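Ribosomal RNA small subunit methyltransferase E (Neisseria gonorrhoeae, PDB 5VM8) probably methylates the N3 position of a specific uridine in 16S ribosomal RNA, using S-adenosyl methionine as the methyl donor. Local coordinates at residues R128-V140 / R149-Y161. Numbering follows the deposited sequence.
Sequences RAAKRLARWQEIV and RNTVPPVLPIIGY
Val155 sits across from Gln137 with their CA atoms 5.8 Å apart, the tightest point of a contact in which the extended chain 152-158 runs back along the helix that precedes it. The two run antiparallel: Val140 lies near Pro153, and Ala129, three turns earlier on the helix, near Ile158. Along the chain, Val152, Val155 and Ile158 point toward the helix, while Pro154, Leu156 and Pro157 point away.

Val155 makes the most contact here, its CB and two methyls meeting Gln137, Leu133 and Val140. Its CG1 meets Leu133 CD1 at 3.5 Å, the two side chains lying alongside each other and pointing opposite ways, and its CG2 packs against Val140 CG2. The other branch of Val140, CG1, anti to the backbone N (chi1 163°), reaches the ring of Pro153 (3.8 Å to CG) and, more loosely, Val152 CG1 at 4.1 Å. At the far end the CD1 methyl of Ile158 lies between Ala129 CB and Trp136 CZ3, 3.9 Å from the latter, and its side chain runs roughly perpendicular to that of the tryptophan.

Gln137 supplies the polar link. Its chain bends at chi2 (71°), bringing the amide beside Val155, whose backbone N donates to OE1 at 3.3 Å. The donor lies in the carbonyl plane on a lone pair, but the bond is long and its N-H...O angle is 144°.

Trp136 also touches Met97 and Leu101 of helix 94-106, and backbone hydrogen bonds between Ile112 and both Pro154 and Leu156 tie the chain to strand 111-116. The segment thus joins helix 128-147 to the edge of the parallel SPOUT-domain sheet, where strand 159-160 is outermost. Chemically, the main hold is aliphatic, and one long side-chain-to-backbone bond only loosely orients the Gln137 amide against a chain that has little regular secondary structure.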
ATOM      1  N   ARG A 128      18.832   4.933   8.451  1.00 53.65           N
ATOM      2  CA  ARG A 128      17.567   4.392   8.951  1.00 48.28           C
ATOM      3  C   ARG A 128      16.405   4.682   8.017  1.00 50.02           C
ATOM      4  O   ARG A 128      15.536   3.827   7.825  1.00 49.21           O
ATOM      5  CB  ARG A 128      17.255   4.934  10.341  1.00 43.21           C
ATOM      6  CG  ARG A 128      18.149   4.322  11.419  1.00 48.16           C
ATOM      7  CD  ARG A 128      18.139   5.162  12.675  1.00 45.11           C
ATOM      8  NE  ARG A 128      19.083   4.642  13.644  1.00 48.15           N
ATOM      9  CZ  ARG A 128      20.398   4.834  13.595  1.00 51.39           C
ATOM     10  NH1 ARG A 128      20.937   5.566  12.634  1.00 52.01           N
ATOM     11  NH2 ARG A 128      21.172   4.277  14.511  1.00 54.36           N
ATOM     12  N   ALA A 129      16.349   5.884   7.443  1.00 52.70           N
ATOM     13  CA  ALA A 129      15.201   6.217   6.604  1.00 50.52           C
ATOM     14  C   ALA A 129      15.107   5.263   5.413  1.00 42.95           C
ATOM     15  O   ALA A 129      14.047   4.682   5.149  1.00 44.43           O
ATOM     16  CB  ALA A 129      15.299   7.670   6.139  1.00 49.44           C
ATOM     17  N   ALA A 130      16.233   5.037   4.735  1.00 46.06           N
ATOM     18  CA  ALA A 130      16.274   4.096   3.621  1.00 54.85           C
ATOM     19  C   ALA A 130      15.938   2.675   4.068  1.00 57.32           C
ATOM     20  O   ALA A 130      15.249   1.939   3.355  1.00 57.81           O
ATOM     21  CB  ALA A 130      17.664   4.120   2.967  1.00 55.84           C
ATOM     22  N   LYS A 131      16.426   2.262   5.241  1.00 55.96           N
ATOM     23  CA  LYS A 131      16.174   0.893   5.675  1.00 52.15           C
ATOM     24  C   LYS A 131      14.704   0.683   6.019  1.00 50.73           C
ATOM     25  O   LYS A 131      14.148  -0.376   5.721  1.00 56.39           O
ATOM     26  CB  LYS A 131      17.074   0.531   6.858  1.00 47.13           C
ATOM     27  CG  LYS A 131      18.578   0.567   6.541  1.00 56.63           C
ATOM     28  CD  LYS A 131      19.392  -0.141   7.648  1.00 65.13           C
ATOM     29  CE  LYS A 131      20.888  -0.064   7.423  1.00 68.65           C
ATOM     30  NZ  LYS A 131      21.591  -0.584   8.624  1.00 72.87           N
ATOM     31  N   ARG A 132      14.053   1.686   6.621  1.00 42.21           N
ATOM     32  CA  ARG A 132      12.626   1.570   6.925  1.00 44.67           C
ATOM     33  C   ARG A 132      11.785   1.586   5.654  1.00 53.27           C
ATOM     34  O   ARG A 132      10.855   0.783   5.507  1.00 54.83           O
ATOM     35  CB  ARG A 132      12.179   2.692   7.870  1.00 40.41           C
ATOM     36  CG  ARG A 132      12.902   2.718   9.196  1.00 43.22           C
ATOM     37  CD  ARG A 132      12.106   3.442  10.270  1.00 49.39           C
ATOM     38  NE  ARG A 132      12.954   3.792  11.411  1.00 59.07           N
ATOM     39  CZ  ARG A 132      13.134   3.052  12.507  1.00 64.30           C
ATOM     40  NH1 ARG A 132      12.513   1.877  12.663  1.00 53.76           N
ATOM     41  NH2 ARG A 132      13.953   3.500  13.459  1.00 68.24           N
ATOM     42  N   LEU A 133      12.097   2.494   4.724  1.00 53.37           N
ATOM     43  CA  LEU A 133      11.387   2.522   3.453  1.00 50.58           C
ATOM     44  C   LEU A 133      11.456   1.158   2.763  1.00 54.20           C
ATOM     45  O   LEU A 133      10.434   0.621   2.318  1.00 40.76           O
ATOM     46  CB  LEU A 133      11.976   3.625   2.557  1.00 47.45           C
ATOM     47  CG  LEU A 133      11.237   3.916   1.247  1.00 48.98           C
ATOM     48  CD1 LEU A 133       9.818   4.302   1.535  1.00 50.68           C
ATOM     49  CD2 LEU A 133      11.917   5.024   0.422  1.00 47.45           C
ATOM     50  N   ALA A 134      12.654   0.560   2.718  1.00 38.22           N
ATOM     51  CA  ALA A 134      12.815  -0.734   2.069  1.00 44.34           C
ATOM     52  C   ALA A 134      12.046  -1.826   2.802  1.00 50.28           C
ATOM     53  O   ALA A 134      11.463  -2.715   2.169  1.00 56.06           O
ATOM     54  CB  ALA A 134      14.306  -1.092   1.983  1.00 43.88           C
ATOM     55  N   ARG A 135      12.017  -1.775   4.136  1.00 49.30           N
ATOM     56  CA  ARG A 135      11.216  -2.749   4.867  1.00 55.12           C
ATOM     57  C   ARG A 135       9.730  -2.491   4.647  1.00 53.10           C
ATOM     58  O   ARG A 135       8.956  -3.432   4.436  1.00 50.52           O
ATOM     59  CB  ARG A 135      11.573  -2.724   6.355  1.00 58.60           C
ATOM     60  CG  ARG A 135      11.047  -3.926   7.119  1.00 61.82           C
ATOM     61  CD  ARG A 135      11.470  -3.938   8.592  1.00 66.02           C
ATOM     62  NE  ARG A 135      10.532  -4.742   9.361  1.00 58.59           N
ATOM     63  CZ  ARG A 135       9.420  -4.270   9.914  1.00 55.02           C
ATOM     64  NH1 ARG A 135       8.609  -5.108  10.552  1.00 59.22           N
ATOM     65  NH2 ARG A 135       9.110  -2.968   9.829  1.00 42.22           N
ATOM     66  N   TRP A 136       9.334  -1.211   4.632  1.00 45.45           N
ATOM     67  CA  TRP A 136       7.958  -0.868   4.321  1.00 44.61           C
ATOM     68  C   TRP A 136       7.589  -1.355   2.930  1.00 45.23           C
ATOM     69  O   TRP A 136       6.482  -1.864   2.717  1.00 42.89           O
ATOM     70  CB  TRP A 136       7.752   0.635   4.423  1.00 40.03           C
ATOM     71  CG  TRP A 136       7.865   1.122   5.821  1.00 46.82           C
ATOM     72  CD1 TRP A 136       7.786   0.373   6.957  1.00 44.60           C
ATOM     73  CD2 TRP A 136       8.142   2.467   6.244  1.00 43.26           C
ATOM     74  NE1 TRP A 136       7.964   1.171   8.058  1.00 46.98           N
ATOM     75  CE2 TRP A 136       8.186   2.460   7.647  1.00 40.76           C
ATOM     76  CE3 TRP A 136       8.338   3.674   5.569  1.00 40.34           C
ATOM     77  CZ2 TRP A 136       8.411   3.604   8.386  1.00 40.63           C
ATOM     78  CZ3 TRP A 136       8.573   4.819   6.314  1.00 37.66           C
ATOM     79  CH2 TRP A 136       8.602   4.774   7.700  1.00 38.87           C
ATOM     80  N   GLN A 137       8.506  -1.212   1.974  1.00 45.45           N
ATOM     81  CA  GLN A 137       8.219  -1.661   0.624  1.00 49.14           C
ATOM     82  C   GLN A 137       8.000  -3.171   0.593  1.00 48.81           C
ATOM     83  O   GLN A 137       7.083  -3.654  -0.079  1.00 45.04           O
ATOM     84  CB  GLN A 137       9.355  -1.245  -0.312  1.00 56.29           C
ATOM     85  CG  GLN A 137       8.988  -1.271  -1.779  1.00 76.14           C
ATOM     86  CD  GLN A 137       8.015  -0.156  -2.157  1.00 90.47           C
ATOM     87  OE1 GLN A 137       8.353   1.030  -2.063  1.00 99.16           O
ATOM     88  NE2 GLN A 137       6.803  -0.533  -2.583  1.00 85.23           N
ATOM     89  N   GLU A 138       8.792  -3.918   1.379  1.00 45.30           N
ATOM     90  CA  GLU A 138       8.678  -5.374   1.449  1.00 46.58           C
ATOM     91  C   GLU A 138       7.377  -5.816   2.125  1.00 47.66           C
ATOM     92  O   GLU A 138       6.802  -6.848   1.755  1.00 48.71           O
ATOM     93  CB  GLU A 138       9.900  -5.975   2.166  1.00 44.93           C
ATOM     94  N   ILE A 139       6.907  -5.083   3.143  1.00 44.70           N
ATOM     95  CA  ILE A 139       5.616  -5.439   3.733  1.00 44.29           C
ATOM     96  C   ILE A 139       4.497  -5.271   2.709  1.00 47.76           C
ATOM     97  O   ILE A 139       3.599  -6.112   2.601  1.00 51.25           O
ATOM     98  CB  ILE A 139       5.344  -4.625   5.008  1.00 39.36           C
ATOM     99  CG1 ILE A 139       6.258  -5.068   6.142  1.00 38.98           C
ATOM    100  CG2 ILE A 139       3.873  -4.729   5.430  1.00 28.33           C
ATOM    101  CD1 ILE A 139       6.333  -4.029   7.266  1.00 36.17           C
ATOM    102  N   VAL A 140       4.552  -4.200   1.923  1.00 47.56           N
ATOM    103  CA  VAL A 140       3.554  -3.975   0.883  1.00 41.38           C
ATOM    104  C   VAL A 140       3.595  -5.094  -0.158  1.00 46.59           C
ATOM    105  O   VAL A 140       2.555  -5.577  -0.620  1.00 46.09           O
ATOM    106  CB  VAL A 140       3.767  -2.585   0.257  1.00 40.91           C
ATOM    107  CG1 VAL A 140       3.037  -2.463  -1.087  1.00 36.41           C
ATOM    108  CG2 VAL A 140       3.311  -1.494   1.242  1.00 36.14           C
ATOM    109  N   ARG A 149      -3.089  -9.174  -5.202  1.00 52.16           N
ATOM    110  CA  ARG A 149      -2.963  -8.018  -6.074  1.00 49.56           C
ATOM    111  C   ARG A 149      -1.772  -8.215  -7.001  1.00 50.20           C
ATOM    112  O   ARG A 149      -0.666  -8.503  -6.546  1.00 54.17           O
ATOM    113  CB  ARG A 149      -2.817  -6.743  -5.244  1.00 49.38           C
ATOM    114  CG  ARG A 149      -4.138  -6.312  -4.638  1.00 50.10           C
ATOM    115  CD  ARG A 149      -3.979  -5.094  -3.782  1.00 47.85           C
ATOM    116  NE  ARG A 149      -3.585  -3.942  -4.579  1.00 50.50           N
ATOM    117  CZ  ARG A 149      -3.497  -2.708  -4.109  1.00 44.49           C
ATOM    118  NH1 ARG A 149      -3.791  -2.464  -2.841  1.00 41.54           N
ATOM    119  NH2 ARG A 149      -3.114  -1.721  -4.904  1.00 45.76           N
ATOM    120  N   ASN A 150      -1.989  -7.987  -8.291  1.00 50.24           N
ATOM    121  CA  ASN A 150      -0.925  -8.018  -9.279  1.00 51.99           C
ATOM    122  C   ASN A 150      -0.378  -6.632  -9.567  1.00 56.83           C
ATOM    123  O   ASN A 150       0.535  -6.491 -10.391  1.00 54.18           O
ATOM    124  CB  ASN A 150      -1.417  -8.691 -10.555  1.00 50.34           C
ATOM    125  CG  ASN A 150      -1.702 -10.156 -10.341  1.00 60.43           C
ATOM    126  OD1 ASN A 150      -1.166 -10.776  -9.421  1.00 63.39           O
ATOM    127  ND2 ASN A 150      -2.557 -10.714 -11.169  1.00 65.76           N
ATOM    128  N   THR A 151      -0.946  -5.614  -8.927  1.00 51.17           N
ATOM    129  CA  THR A 151      -0.444  -4.254  -8.968  1.00 51.97           C
ATOM    130  C   THR A 151       0.077  -3.940  -7.579  1.00 52.56           C
ATOM    131  O   THR A 151      -0.625  -4.153  -6.587  1.00 50.52           O
ATOM    132  CB  THR A 151      -1.543  -3.282  -9.379  1.00 51.22           C
ATOM    133  OG1 THR A 151      -2.010  -3.663 -10.674  1.00 59.23           O
ATOM    134  CG2 THR A 151      -0.990  -1.874  -9.448  1.00 47.30           C
ATOM    135  N   VAL A 152       1.339  -3.506  -7.496  1.00 56.65           N
ATOM    136  CA  VAL A 152       1.996  -3.239  -6.232  1.00 52.65           C
ATOM    137  C   VAL A 152       1.947  -1.726  -5.987  1.00 48.20           C
ATOM    138  O   VAL A 152       2.506  -0.972  -6.799  1.00 51.09           O
ATOM    139  CB  VAL A 152       3.442  -3.755  -6.211  1.00 54.48           C
ATOM    140  CG1 VAL A 152       4.148  -3.312  -4.934  1.00 50.53           C
ATOM    141  CG2 VAL A 152       3.459  -5.277  -6.327  1.00 53.22           C
ATOM    142  N   PRO A 153       1.249  -1.258  -4.964  1.00 43.73           N
ATOM    143  CA  PRO A 153       1.243   0.181  -4.677  1.00 40.33           C
ATOM    144  C   PRO A 153       2.627   0.627  -4.248  1.00 46.05           C
ATOM    145  O   PRO A 153       3.291  -0.066  -3.466  1.00 46.15           O
ATOM    146  CB  PRO A 153       0.220   0.326  -3.532  1.00 40.85           C
ATOM    147  CG  PRO A 153       0.015  -1.056  -2.969  1.00 39.32           C
ATOM    148  CD  PRO A 153       0.372  -2.034  -4.064  1.00 42.66           C
ATOM    149  N   PRO A 154       3.119   1.749  -4.767  1.00 49.85           N
ATOM    150  CA  PRO A 154       4.449   2.226  -4.353  1.00 50.75           C
ATOM    151  C   PRO A 154       4.423   2.798  -2.945  1.00 46.15           C
ATOM    152  O   PRO A 154       3.417   3.350  -2.495  1.00 46.79           O
ATOM    153  CB  PRO A 154       4.763   3.327  -5.373  1.00 55.41           C
ATOM    154  CG  PRO A 154       3.398   3.876  -5.732  1.00 52.26           C
ATOM    155  CD  PRO A 154       2.462   2.672  -5.710  1.00 48.39           C
ATOM    156  N   VAL A 155       5.530   2.632  -2.234  1.00 43.66           N
ATOM    157  CA  VAL A 155       5.779   3.393  -1.012  1.00 44.69           C
ATOM    158  C   VAL A 155       6.732   4.513  -1.419  1.00 44.97           C
ATOM    159  O   VAL A 155       7.897   4.267  -1.741  1.00 49.92           O
ATOM    160  CB  VAL A 155       6.364   2.531   0.114  1.00 45.23           C
ATOM    161  CG1 VAL A 155       6.438   3.340   1.400  1.00 42.10           C
ATOM    162  CG2 VAL A 155       5.563   1.231   0.309  1.00 44.04           C
ATOM    163  N   LEU A 156       6.229   5.709  -1.481  1.00 45.66           N
ATOM    164  CA  LEU A 156       6.984   6.826  -2.030  1.00 48.45           C
ATOM    165  C   LEU A 156       8.067   7.301  -1.055  1.00 46.37           C
ATOM    166  O   LEU A 156       7.958   7.095   0.157  1.00 43.21           O
ATOM    167  CB  LEU A 156       6.042   7.965  -2.390  1.00 46.58           C
ATOM    168  CG  LEU A 156       4.941   7.574  -3.398  1.00 49.26           C
ATOM    169  CD1 LEU A 156       3.910   8.699  -3.590  1.00 51.47           C
ATOM    170  CD2 LEU A 156       5.529   7.177  -4.748  1.00 44.48           C
ATOM    171  N   PRO A 157       9.137   7.913  -1.565  1.00 44.00           N
ATOM    172  CA  PRO A 157      10.192   8.416  -0.670  1.00 44.73           C
ATOM    173  C   PRO A 157       9.640   9.345   0.408  1.00 46.28           C
ATOM    174  O   PRO A 157       8.686  10.093   0.190  1.00 50.30           O
ATOM    175  CB  PRO A 157      11.139   9.156  -1.617  1.00 46.68           C
ATOM    176  CG  PRO A 157      10.890   8.570  -2.973  1.00 46.27           C
ATOM    177  CD  PRO A 157       9.450   8.132  -2.989  1.00 43.32           C
ATOM    178  N   ILE A 158      10.227   9.241   1.600  1.00 45.70           N
ATOM    179  CA  ILE A 158       9.811  10.055   2.734  1.00 48.94           C
ATOM    180  C   ILE A 158       9.997  11.532   2.433  1.00 47.51           C
ATOM    181  O   ILE A 158      11.011  11.949   1.864  1.00 54.51           O
ATOM    182  CB  ILE A 158      10.602   9.651   3.992  1.00 47.85           C
ATOM    183  CG1 ILE A 158      10.383   8.157   4.297  1.00 47.68           C
ATOM    184  CG2 ILE A 158      10.253  10.575   5.155  1.00 40.60           C
ATOM    185  CD1 ILE A 158      11.211   7.607   5.421  1.00 47.81           C
ATOM    186  N   ILE A 159       9.003  12.330   2.814  1.00 46.73           N
ATOM    187  CA  ILE A 159       9.066  13.785   2.788  1.00 47.22           C
ATOM    188  C   ILE A 159       8.406  14.321   4.052  1.00 44.95           C
ATOM    189  O   ILE A 159       7.674  13.618   4.751  1.00 39.72           O
ATOM    190  CB  ILE A 159       8.382  14.391   1.540  1.00 49.19           C
ATOM    191  CG1 ILE A 159       6.978  13.802   1.327  1.00 51.80           C
ATOM    192  CG2 ILE A 159       9.223  14.174   0.309  1.00 49.74           C
ATOM    193  CD1 ILE A 159       6.298  14.268   0.020  1.00 52.23           C
ATOM    194  N   GLY A 160       8.615  15.607   4.306  1.00 48.71           N
ATOM    195  CA  GLY A 160       7.939  16.234   5.414  1.00 45.10           C
ATOM    196  C   GLY A 160       6.476  16.479   5.110  1.00 42.83           C
ATOM    197  O   GLY A 160       6.027  16.438   3.966  1.00 47.89           O
ATOM    198  N   TYR A 161       5.722  16.731   6.176  1.00 54.00           N
ATOM    199  CA  TYR A 161       4.290  16.972   6.054  1.00 51.51           C
ATOM    200  C   TYR A 161       3.992  18.163   5.149  1.00 62.95           C
ATOM    201  O   TYR A 161       3.199  18.058   4.203  1.00 61.79           O
ATOM    202  CB  TYR A 161       3.714  17.182   7.449  1.00 53.10           C
ATOM    203  CG  TYR A 161       2.280  17.638   7.512  1.00 55.27           C
ATOM    204  CD1 TYR A 161       1.229  16.707   7.507  1.00 49.80           C
ATOM    205  CD2 TYR A 161       1.969  18.990   7.636  1.00 53.05           C
ATOM    206  CE1 TYR A 161      -0.094  17.127   7.598  1.00 45.74           C
ATOM    207  CE2 TYR A 161       0.653  19.416   7.715  1.00 51.39           C
ATOM    208  CZ  TYR A 161      -0.369  18.487   7.709  1.00 49.11           C
ATOM    209  OH  TYR A 161      -1.666  18.914   7.803  1.00 54.61           O
TER